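Local coordinates for protein beta-galactosidase/beta-glucuronidase (Faecalibacterium prausnitzii L2-6, PDB 6MVF) that binds flavin mononucleotide and is probably a family 2 glycoside hydrolase with beta-glucuronidase activity, at residues 405-408 against 409-413; 471-474 against 475-479; 589-593 against 594-598. All coordinates share one frame; numbering follows the deposited sequence.

The three contacts come in series along the chain. Contacts 1 and 2 belong to the TIM-barrel domain. Contact 1 starts helix 407-423, which links strands 391-398 and 428-433. Contact 2 ends helix 466-476, which links strands 450-453 and 482-487. Each helix is the helical arm of a beta-alpha-beta unit of the barrel, and the two contact centres lie about 25 Å apart. Contact 3 lies in the later beta-sandwich region, where a turn passes from strand 590-592 to strand 596-602. Its centre is about 43 Å from that of contact 2 and about 55 Å from that of contact 1. All three are local structural features away from the flavin site.

Contact 1. Residues 405-408 against 409-413; sequences ISQE and LVDTH
Ser406 caps the first turn of helix 407-423 by taking a hydrogen bond from Leu409 N. The Ser406 OG to Leu409 N distance is 3.2 Å. OG sits between the backbone N and the carbonyl carbon (chi1 78°), which turns it toward Leu409 N. This is an N-cap.

The backbone bonds follow at once. Val410 N gives to Ser406 O, Asp411 N to Gln407 O at 3.0 Å, and Thr412 N to Glu408 O at 3.2 Å.

Two side chains also use main-chain carbonyls one turn back. Thr412 OG1 gives a bond of 3.1 Å to Glu408 O. It arrives on the face of that carbonyl plane opposite to Thr412 N, so the oxygen has two donors. His413 ND1 gives to Leu409 O at 2.9 Å, while its NE2 bonds Ser397 OG. Glu408 OE1 accepts from Gly367 N.

The apolar part is small. Ile405 CG1 meets Val410 CG2 at 4.0 Å, the two branches crossing at a slant. These residues flank the cap as a hydrophobic staple.

The helix begins in the crossover between strands 391-398 and 428-433 of the barrel. The chemistry implies an N terminus fixed both by a polar cap on Leu409 N and by an apolar bridge across it.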
ATOM      1  N   ILE A 405     -15.136  45.091  29.978  1.00 33.96           N
ATOM      2  CA  ILE A 405     -15.065  45.908  28.772  1.00 38.52           C
ATOM      3  C   ILE A 405     -14.193  47.128  29.023  1.00 40.26           C
ATOM      4  O   ILE A 405     -14.089  47.644  30.141  1.00 41.76           O
ATOM      5  CB  ILE A 405     -16.467  46.326  28.289  1.00 34.80           C
ATOM      6  CG1 ILE A 405     -16.419  46.704  26.818  1.00 32.74           C
ATOM      7  CG2 ILE A 405     -17.001  47.508  29.086  1.00 24.70           C
ATOM      8  CD1 ILE A 405     -17.782  46.677  26.171  1.00 36.51           C
ATOM      9  N   SER A 406     -13.542  47.579  27.966  1.00 36.83           N
ATOM     10  CA  SER A 406     -12.856  48.853  27.998  1.00 40.40           C
ATOM     11  C   SER A 406     -12.947  49.455  26.600  1.00 41.27           C
ATOM     12  O   SER A 406     -13.350  48.795  25.639  1.00 37.35           O
ATOM     13  CB  SER A 406     -11.409  48.690  28.495  1.00 42.47           C
ATOM     14  OG  SER A 406     -10.541  48.175  27.498  1.00 47.03           O
ATOM     15  N   GLN A 407     -12.613  50.740  26.505  1.00 44.40           N
ATOM     16  CA  GLN A 407     -12.493  51.368  25.196  1.00 45.29           C
ATOM     17  C   GLN A 407     -11.386  50.710  24.370  1.00 45.92           C
ATOM     18  O   GLN A 407     -11.562  50.464  23.172  1.00 41.27           O
ATOM     19  CB  GLN A 407     -12.235  52.867  25.370  1.00 45.54           C
ATOM     20  CG  GLN A 407     -12.000  53.641  24.089  1.00 41.28           C
ATOM     21  CD  GLN A 407     -13.151  53.512  23.128  1.00 49.84           C
ATOM     22  OE1 GLN A 407     -12.956  53.335  21.930  1.00 57.98           O
ATOM     23  NE2 GLN A 407     -14.362  53.592  23.647  1.00 51.87           N
ATOM     24  N   GLU A 408     -10.240  50.414  24.998  1.00 45.98           N
ATOM     25  CA  GLU A 408      -9.125  49.806  24.274  1.00 47.83           C
ATOM     26  C   GLU A 408      -9.539  48.481  23.637  1.00 46.80           C
ATOM     27  O   GLU A 408      -9.193  48.206  22.480  1.00 46.00           O
ATOM     28  CB  GLU A 408      -7.943  49.599  25.223  1.00 51.56           C
ATOM     29  CG  GLU A 408      -6.583  50.027  24.686  1.00 56.39           C
ATOM     30  CD  GLU A 408      -5.437  49.685  25.655  1.00 68.14           C
ATOM     31  OE1 GLU A 408      -4.537  48.899  25.278  1.00 65.50           O
ATOM     32  OE2 GLU A 408      -5.442  50.194  26.801  1.00 68.71           O
ATOM     33  N   LEU A 409     -10.292  47.658  24.380  1.00 44.88           N
ATOM     34  CA  LEU A 409     -10.767  46.370  23.878  1.00 42.64           C
ATOM     35  C   LEU A 409     -11.688  46.546  22.678  1.00 46.34           C
ATOM     36  O   LEU A 409     -11.652  45.745  21.737  1.00 41.94           O
ATOM     37  CB  LEU A 409     -11.489  45.608  24.999  1.00 34.86           C
ATOM     38  CG  LEU A 409     -12.336  44.341  24.770  1.00 31.19           C
ATOM     39  CD1 LEU A 409     -12.701  43.756  26.116  1.00 34.37           C
ATOM     40  CD2 LEU A 409     -13.629  44.544  23.961  1.00 37.55           C
ATOM     41  N   VAL A 410     -12.574  47.542  22.729  1.00 42.68           N
ATOM     42  CA  VAL A 410     -13.527  47.737  21.643  1.00 42.59           C
ATOM     43  C   VAL A 410     -12.804  48.170  20.371  1.00 41.10           C
ATOM     44  O   VAL A 410     -13.126  47.709  19.269  1.00 36.85           O
ATOM     45  CB  VAL A 410     -14.611  48.753  22.064  1.00 38.57           C
ATOM     46  CG1 VAL A 410     -15.497  49.098  20.886  1.00 35.36           C
ATOM     47  CG2 VAL A 410     -15.445  48.216  23.222  1.00 36.52           C
ATOM     48  N   ASP A 411     -11.816  49.063  20.502  1.00 43.11           N
ATOM     49  CA  ASP A 411     -11.086  49.542  19.333  1.00 41.75           C
ATOM     50  C   ASP A 411     -10.345  48.409  18.661  1.00 39.97           C
ATOM     51  O   ASP A 411     -10.210  48.384  17.433  1.00 41.27           O
ATOM     52  CB  ASP A 411     -10.102  50.641  19.728  1.00 42.88           C
ATOM     53  CG  ASP A 411     -10.797  51.910  20.164  1.00 52.57           C
ATOM     54  OD1 ASP A 411     -12.012  52.033  19.891  1.00 55.91           O
ATOM     55  OD2 ASP A 411     -10.132  52.776  20.775  1.00 56.93           O
ATOM     56  N   THR A 412      -9.840  47.468  19.454  1.00 38.84           N
ATOM     57  CA  THR A 412      -9.150  46.325  18.882  1.00 41.96           C
ATOM     58  C   THR A 412     -10.110  45.487  18.043  1.00 38.11           C
ATOM     59  O   THR A 412      -9.734  44.972  16.985  1.00 34.15           O
ATOM     60  CB  THR A 412      -8.495  45.507  20.001  1.00 40.66           C
ATOM     61  OG1 THR A 412      -7.535  46.327  20.676  1.00 40.12           O
ATOM     62  CG2 THR A 412      -7.795  44.266  19.444  1.00 32.36           C
ATOM     63  N   HIS A 413     -11.374  45.391  18.467  1.00 36.77           N
ATOM     64  CA  HIS A 413     -12.334  44.634  17.668  1.00 38.22           C
ATOM     65  C   HIS A 413     -12.660  45.346  16.361  1.00 34.68           C
ATOM     66  O   HIS A 413     -12.891  44.687  15.349  1.00 41.73           O
ATOM     67  CB  HIS A 413     -13.595  44.338  18.479  1.00 34.02           C
ATOM     68  CG  HIS A 413     -13.429  43.209  19.457  1.00 36.30           C
ATOM     69  ND1 HIS A 413     -12.590  43.283  20.549  1.00 41.10           N
ATOM     70  CD2 HIS A 413     -13.982  41.973  19.496  1.00 35.56           C
ATOM     71  CE1 HIS A 413     -12.635  42.145  21.220  1.00 42.41           C
ATOM     72  NE2 HIS A 413     -13.476  41.332  20.604  1.00 35.53           N
TER

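Contact 2. Residues 471-474 against 475-479; sequences DKFH and AENPD
The ring of Phe473 has the amide of Asn477 over one face. Asn477 ND2 stands 3.3 Å above the ring plane, over its centre, and the amide plane is tilted 36° against the ring. Elsewhere the Phe473 ring meets Trp469 with nearly parallel planes and Tyr452 edge-to-face. The other flat group, the imidazole of His474, stacks on Trp526.

The same ND2 also gives a hydrogen bond to Phe473 O, at 3.0 Å. It comes in the carbonyl plane, on a lone pair. Asn477 CG lies anti to the carbonyl carbon (chi1 -54°), and this brings the amide back over the last turn. Arg445 NH2 bonds Asn477 OD1, so both ends of this buried amide are held.

This is the C-terminal end of helix 466-476, in the crossover between strands 450-453 and 482-487 of the TIM barrel. Asn477 is the first residue to leave helical angles, and Pro478 follows it. Ala475 N still bonds Asp471 O, and Glu476 N bonds Lys472 O at 2.9 Å. Asn477 N makes only weak bonds, to Phe473 O and to His474 O.

On another side of the helix, Lys472 and Glu476 cross at a slant. Lys472 NZ and Glu476 OE1 form a long salt bridge of 3.6 Å. Asp471 has its salt bridge with Arg524.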
ATOM      1  N   ASP A 471     -35.604  33.257  21.109  1.00 28.44           N
ATOM      2  CA  ASP A 471     -36.738  33.985  20.552  1.00 33.58           C
ATOM      3  C   ASP A 471     -36.727  35.458  20.966  1.00 34.34           C
ATOM      4  O   ASP A 471     -37.031  36.343  20.159  1.00 31.17           O
ATOM      5  CB  ASP A 471     -38.047  33.325  20.985  1.00 32.66           C
ATOM      6  CG  ASP A 471     -38.246  31.948  20.376  1.00 35.98           C
ATOM      7  OD1 ASP A 471     -37.640  31.657  19.322  1.00 38.94           O
ATOM      8  OD2 ASP A 471     -39.023  31.154  20.956  1.00 35.77           O
ATOM      9  N   LYS A 472     -36.349  35.744  22.211  1.00 35.28           N
ATOM     10  CA  LYS A 472     -36.420  37.117  22.702  1.00 35.00           C
ATOM     11  C   LYS A 472     -35.358  37.991  22.052  1.00 35.97           C
ATOM     12  O   LYS A 472     -35.655  39.083  21.555  1.00 36.63           O
ATOM     13  CB  LYS A 472     -36.284  37.137  24.229  1.00 30.52           C
ATOM     14  CG  LYS A 472     -36.491  38.507  24.857  1.00 38.00           C
ATOM     15  CD  LYS A 472     -36.122  38.492  26.334  1.00 45.38           C
ATOM     16  CE  LYS A 472     -36.363  39.835  26.974  1.00 39.21           C
ATOM     17  NZ  LYS A 472     -37.827  40.050  27.114  1.00 44.29           N
ATOM     18  N   PHE A 473     -34.108  37.528  22.047  1.00 33.38           N
ATOM     19  CA  PHE A 473     -33.043  38.298  21.411  1.00 34.71           C
ATOM     20  C   PHE A 473     -33.323  38.502  19.927  1.00 33.76           C
ATOM     21  O   PHE A 473     -33.063  39.580  19.378  1.00 35.98           O
ATOM     22  CB  PHE A 473     -31.704  37.592  21.630  1.00 30.37           C
ATOM     23  CG  PHE A 473     -30.544  38.302  21.030  1.00 35.31           C
ATOM     24  CD1 PHE A 473     -30.250  38.167  19.669  1.00 30.79           C
ATOM     25  CD2 PHE A 473     -29.726  39.094  21.823  1.00 35.22           C
ATOM     26  CE1 PHE A 473     -29.176  38.822  19.109  1.00 27.37           C
ATOM     27  CE2 PHE A 473     -28.639  39.756  21.273  1.00 38.09           C
ATOM     28  CZ  PHE A 473     -28.362  39.618  19.906  1.00 35.32           C
ATOM     29  N   HIS A 474     -33.850  37.474  19.261  1.00 35.57           N
ATOM     30  CA  HIS A 474     -34.181  37.596  17.846  1.00 36.36           C
ATOM     31  C   HIS A 474     -35.247  38.662  17.629  1.00 33.78           C
ATOM     32  O   HIS A 474     -35.176  39.435  16.669  1.00 35.19           O
ATOM     33  CB  HIS A 474     -34.638  36.232  17.303  1.00 33.26           C
ATOM     34  CG  HIS A 474     -34.940  36.223  15.827  1.00 40.77           C
ATOM     35  ND1 HIS A 474     -34.075  36.732  14.877  1.00 34.09           N
ATOM     36  CD2 HIS A 474     -36.009  35.745  15.139  1.00 37.16           C
ATOM     37  CE1 HIS A 474     -34.599  36.574  13.674  1.00 35.64           C
ATOM     38  NE2 HIS A 474     -35.774  35.982  13.803  1.00 37.40           N
ATOM     39  N   ALA A 475     -36.236  38.728  18.526  1.00 36.49           N
ATOM     40  CA  ALA A 475     -37.319  39.695  18.365  1.00 34.73           C
ATOM     41  C   ALA A 475     -36.836  41.109  18.636  1.00 31.72           C
ATOM     42  O   ALA A 475     -37.234  42.045  17.937  1.00 35.06           O
ATOM     43  CB  ALA A 475     -38.495  39.341  19.273  1.00 26.42           C
ATOM     44  N   GLU A 476     -35.945  41.277  19.614  1.00 29.72           N
ATOM     45  CA  GLU A 476     -35.398  42.589  19.944  1.00 34.80           C
ATOM     46  C   GLU A 476     -34.284  43.042  19.012  1.00 40.73           C
ATOM     47  O   GLU A 476     -33.920  44.225  19.041  1.00 37.63           O
ATOM     48  CB  GLU A 476     -34.850  42.602  21.366  1.00 33.03           C
ATOM     49  CG  GLU A 476     -35.922  42.606  22.435  1.00 39.39           C
ATOM     50  CD  GLU A 476     -35.335  42.430  23.821  1.00 51.56           C
ATOM     51  OE1 GLU A 476     -36.122  42.231  24.778  1.00 57.25           O
ATOM     52  OE2 GLU A 476     -34.083  42.482  23.944  1.00 54.43           O
ATOM     53  N   ASN A 477     -33.700  42.137  18.224  1.00 41.04           N
ATOM     54  CA  ASN A 477     -32.607  42.487  17.314  1.00 40.45           C
ATOM     55  C   ASN A 477     -32.829  41.832  15.958  1.00 36.68           C
ATOM     56  O   ASN A 477     -31.998  41.054  15.489  1.00 38.20           O
ATOM     57  CB  ASN A 477     -31.257  42.069  17.892  1.00 34.47           C
ATOM     58  CG  ASN A 477     -31.020  42.605  19.275  1.00 33.23           C
ATOM     59  OD1 ASN A 477     -30.576  43.740  19.439  1.00 35.97           O
ATOM     60  ND2 ASN A 477     -31.275  41.774  20.289  1.00 33.03           N
ATOM     61  N   PRO A 478     -33.933  42.157  15.276  1.00 40.25           N
ATOM     62  CA  PRO A 478     -34.225  41.498  13.991  1.00 43.23           C
ATOM     63  C   PRO A 478     -33.229  41.816  12.878  1.00 40.78           C
ATOM     64  O   PRO A 478     -33.421  41.341  11.751  1.00 41.66           O
ATOM     65  CB  PRO A 478     -35.617  42.034  13.645  1.00 41.99           C
ATOM     66  CG  PRO A 478     -35.618  43.402  14.243  1.00 30.91           C
ATOM     67  CD  PRO A 478     -34.868  43.263  15.546  1.00 34.10           C
ATOM     68  N   ASP A 479     -32.191  42.612  13.145  1.00 36.98           N
ATOM     69  CA  ASP A 479     -31.154  42.932  12.171  1.00 39.17           C
ATOM     70  C   ASP A 479     -29.861  42.160  12.414  1.00 39.44           C
ATOM     71  O   ASP A 479     -28.922  42.278  11.617  1.00 34.38           O
ATOM     72  CB  ASP A 479     -30.866  44.445  12.176  1.00 32.25           C
ATOM     73  CG  ASP A 479     -30.279  44.950  13.517  1.00 44.15           C
ATOM     74  OD1 ASP A 479     -30.706  44.484  14.608  1.00 34.60           O
ATOM     75  OD2 ASP A 479     -29.394  45.841  13.467  1.00 44.20           O
TER

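Contact 3. Residues 589-593 against 594-598; sequences AQRAG and ETTEV
Arg591 NH1 is held by two acceptors across the turn, Glu597 O at 2.7 Å and Thr596 OG1 at 3.1 Å. The chain here passes from strand 590-592 in one sheet to strand 596-602 in the other sheet of a beta sandwich, so the turn is a beta-arch. The short axes of strands 590-592 and 596-598 come within 8.4 Å, at 134° between their directions. The arginine side chain spans this distance.

Both acceptors lie at the edge of the guanidinium, near its plane. The bond to Thr596 OG1 is fairly straight, at 160° at the hydrogen. The bond to Glu597 O is more bent, and NH1 sits well above that carbonyl plane. The Arg591 and Thr596 side chains cross at about a right angle, with the methylene Arg591 CD packed 3.9 Å from Thr596 CG2. Thr596 OG1 lies anti to its own backbone N (chi1 -179°), which turns it to the arginine.

The other guanidinium nitrogens have partners too. NE gives to His588 O and NH2 to Gly585 O, so this buried group is fixed in rotation. Gly593 adopts a positive phi in the turn. Ahead of the turn, on strand 590-592, Gln590 packs against Arg229 of the second subunit.

A water accepts from Arg591 NH2 at 3.0 Å and makes a weak bond to Glu597 O, the carbonyl that NH1 also reaches.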
ATOM      1  N   ALA A 589     -26.305  -0.138  33.271  1.00 33.44           N
ATOM      2  CA  ALA A 589     -26.439  -1.574  33.031  1.00 31.16           C
ATOM      3  C   ALA A 589     -27.386  -2.243  34.028  1.00 33.11           C
ATOM      4  O   ALA A 589     -28.156  -3.137  33.658  1.00 33.50           O
ATOM      5  CB  ALA A 589     -25.063  -2.231  33.076  1.00 27.79           C
ATOM      6  N   GLN A 590     -27.346  -1.843  35.290  1.00 37.95           N
ATOM      7  CA  GLN A 590     -28.165  -2.455  36.332  1.00 38.66           C
ATOM      8  C   GLN A 590     -29.275  -1.489  36.728  1.00 36.94           C
ATOM      9  O   GLN A 590     -29.000  -0.382  37.198  1.00 38.23           O
ATOM     10  CB  GLN A 590     -27.293  -2.836  37.529  1.00 32.66           C
ATOM     11  CG  GLN A 590     -26.435  -4.074  37.274  1.00 34.04           C
ATOM     12  CD  GLN A 590     -25.262  -4.176  38.229  1.00 39.55           C
ATOM     13  OE1 GLN A 590     -24.922  -3.209  38.888  1.00 36.18           O
ATOM     14  NE2 GLN A 590     -24.632  -5.350  38.297  1.00 40.90           N
ATOM     15  N   ARG A 591     -30.525  -1.903  36.531  1.00 39.03           N
ATOM     16  CA  ARG A 591     -31.689  -1.035  36.699  1.00 35.24           C
ATOM     17  C   ARG A 591     -32.571  -1.550  37.827  1.00 34.44           C
ATOM     18  O   ARG A 591     -33.068  -2.678  37.765  1.00 39.21           O
ATOM     19  CB  ARG A 591     -32.498  -0.943  35.401  1.00 35.40           C
ATOM     20  CG  ARG A 591     -31.648  -0.568  34.214  1.00 33.59           C
ATOM     21  CD  ARG A 591     -32.257   0.535  33.445  1.00 35.51           C
ATOM     22  NE  ARG A 591     -31.402   1.000  32.364  1.00 38.85           N
ATOM     23  CZ  ARG A 591     -31.868   1.701  31.339  1.00 34.49           C
ATOM     24  NH1 ARG A 591     -33.164   1.979  31.298  1.00 35.56           N
ATOM     25  NH2 ARG A 591     -31.063   2.114  30.367  1.00 27.96           N
ATOM     26  N   ALA A 592     -32.781  -0.709  38.837  1.00 42.38           N
ATOM     27  CA  ALA A 592     -33.668  -0.998  39.955  1.00 40.93           C
ATOM     28  C   ALA A 592     -35.014  -0.316  39.751  1.00 37.75           C
ATOM     29  O   ALA A 592     -35.087   0.805  39.237  1.00 41.27           O
ATOM     30  CB  ALA A 592     -33.044  -0.535  41.272  1.00 40.41           C
ATOM     31  N   GLY A 593     -36.077  -0.999  40.152  1.00 40.27           N
ATOM     32  CA  GLY A 593     -37.420  -0.466  39.983  1.00 33.70           C
ATOM     33  C   GLY A 593     -38.372  -1.455  39.341  1.00 33.20           C
ATOM     34  O   GLY A 593     -37.950  -2.381  38.640  1.00 44.74           O
ATOM     35  N   GLU A 594     -39.668  -1.289  39.578  1.00 38.57           N
ATOM     36  CA  GLU A 594     -40.622  -2.209  38.972  1.00 43.42           C
ATOM     37  C   GLU A 594     -40.672  -2.016  37.464  1.00 44.99           C
ATOM     38  O   GLU A 594     -40.827  -2.989  36.715  1.00 48.23           O
ATOM     39  CB  GLU A 594     -42.003  -2.029  39.597  1.00 44.13           C
ATOM     40  CG  GLU A 594     -42.798  -3.325  39.668  1.00 57.82           C
ATOM     41  CD  GLU A 594     -43.954  -3.373  38.673  1.00 74.51           C
ATOM     42  OE1 GLU A 594     -44.789  -2.433  38.671  1.00 79.49           O
ATOM     43  OE2 GLU A 594     -44.029  -4.352  37.890  1.00 79.40           O
ATOM     44  N   THR A 595     -40.531  -0.771  37.002  1.00 39.49           N
ATOM     45  CA  THR A 595     -40.307  -0.472  35.596  1.00 38.48           C
ATOM     46  C   THR A 595     -39.139   0.495  35.470  1.00 40.41           C
ATOM     47  O   THR A 595     -38.797   1.231  36.399  1.00 36.41           O
ATOM     48  CB  THR A 595     -41.536   0.144  34.906  1.00 43.52           C
ATOM     49  OG1 THR A 595     -41.736   1.476  35.399  1.00 48.16           O
ATOM     50  CG2 THR A 595     -42.793  -0.703  35.139  1.00 35.26           C
ATOM     51  N   THR A 596     -38.528   0.488  34.291  1.00 40.98           N
ATOM     52  CA  THR A 596     -37.468   1.426  33.957  1.00 36.98           C
ATOM     53  C   THR A 596     -37.735   1.981  32.565  1.00 32.45           C
ATOM     54  O   THR A 596     -38.336   1.313  31.717  1.00 33.47           O
ATOM     55  CB  THR A 596     -36.079   0.752  34.040  1.00 35.38           C
ATOM     56  OG1 THR A 596     -35.059   1.706  33.739  1.00 33.40           O
ATOM     57  CG2 THR A 596     -35.983  -0.432  33.074  1.00 33.57           C
ATOM     58  N   GLU A 597     -37.305   3.216  32.331  1.00 33.18           N
ATOM     59  CA  GLU A 597     -37.464   3.826  31.014  1.00 37.69           C
ATOM     60  C   GLU A 597     -36.304   3.431  30.101  1.00 38.17           C
ATOM     61  O   GLU A 597     -35.130   3.680  30.418  1.00 33.22           O
ATOM     62  CB  GLU A 597     -37.566   5.343  31.096  1.00 30.46           C
ATOM     63  CG  GLU A 597     -37.496   5.999  29.712  1.00 39.93           C
ATOM     64  CD  GLU A 597     -37.623   7.524  29.752  1.00 45.46           C
ATOM     65  OE1 GLU A 597     -36.622   8.207  29.433  1.00 45.74           O
ATOM     66  OE2 GLU A 597     -38.718   8.029  30.107  1.00 37.81           O
ATOM     67  N   VAL A 598     -36.641   2.827  28.964  1.00 31.17           N
ATOM     68  CA  VAL A 598     -35.680   2.477  27.925  1.00 36.42           C
ATOM     69  C   VAL A 598     -35.879   3.462  26.783  1.00 31.33           C
ATOM     70  O   VAL A 598     -36.912   3.438  26.106  1.00 32.21           O
ATOM     71  CB  VAL A 598     -35.854   1.029  27.451  1.00 28.68           C
ATOM     72  CG1 VAL A 598     -34.944   0.753  26.306  1.00 22.14           C
ATOM     73  CG2 VAL A 598     -35.609   0.047  28.610  1.00 27.20           C
TER
HETATM   74  O   HOH W   1     -32.479   3.667  28.194  1.00 32.45           O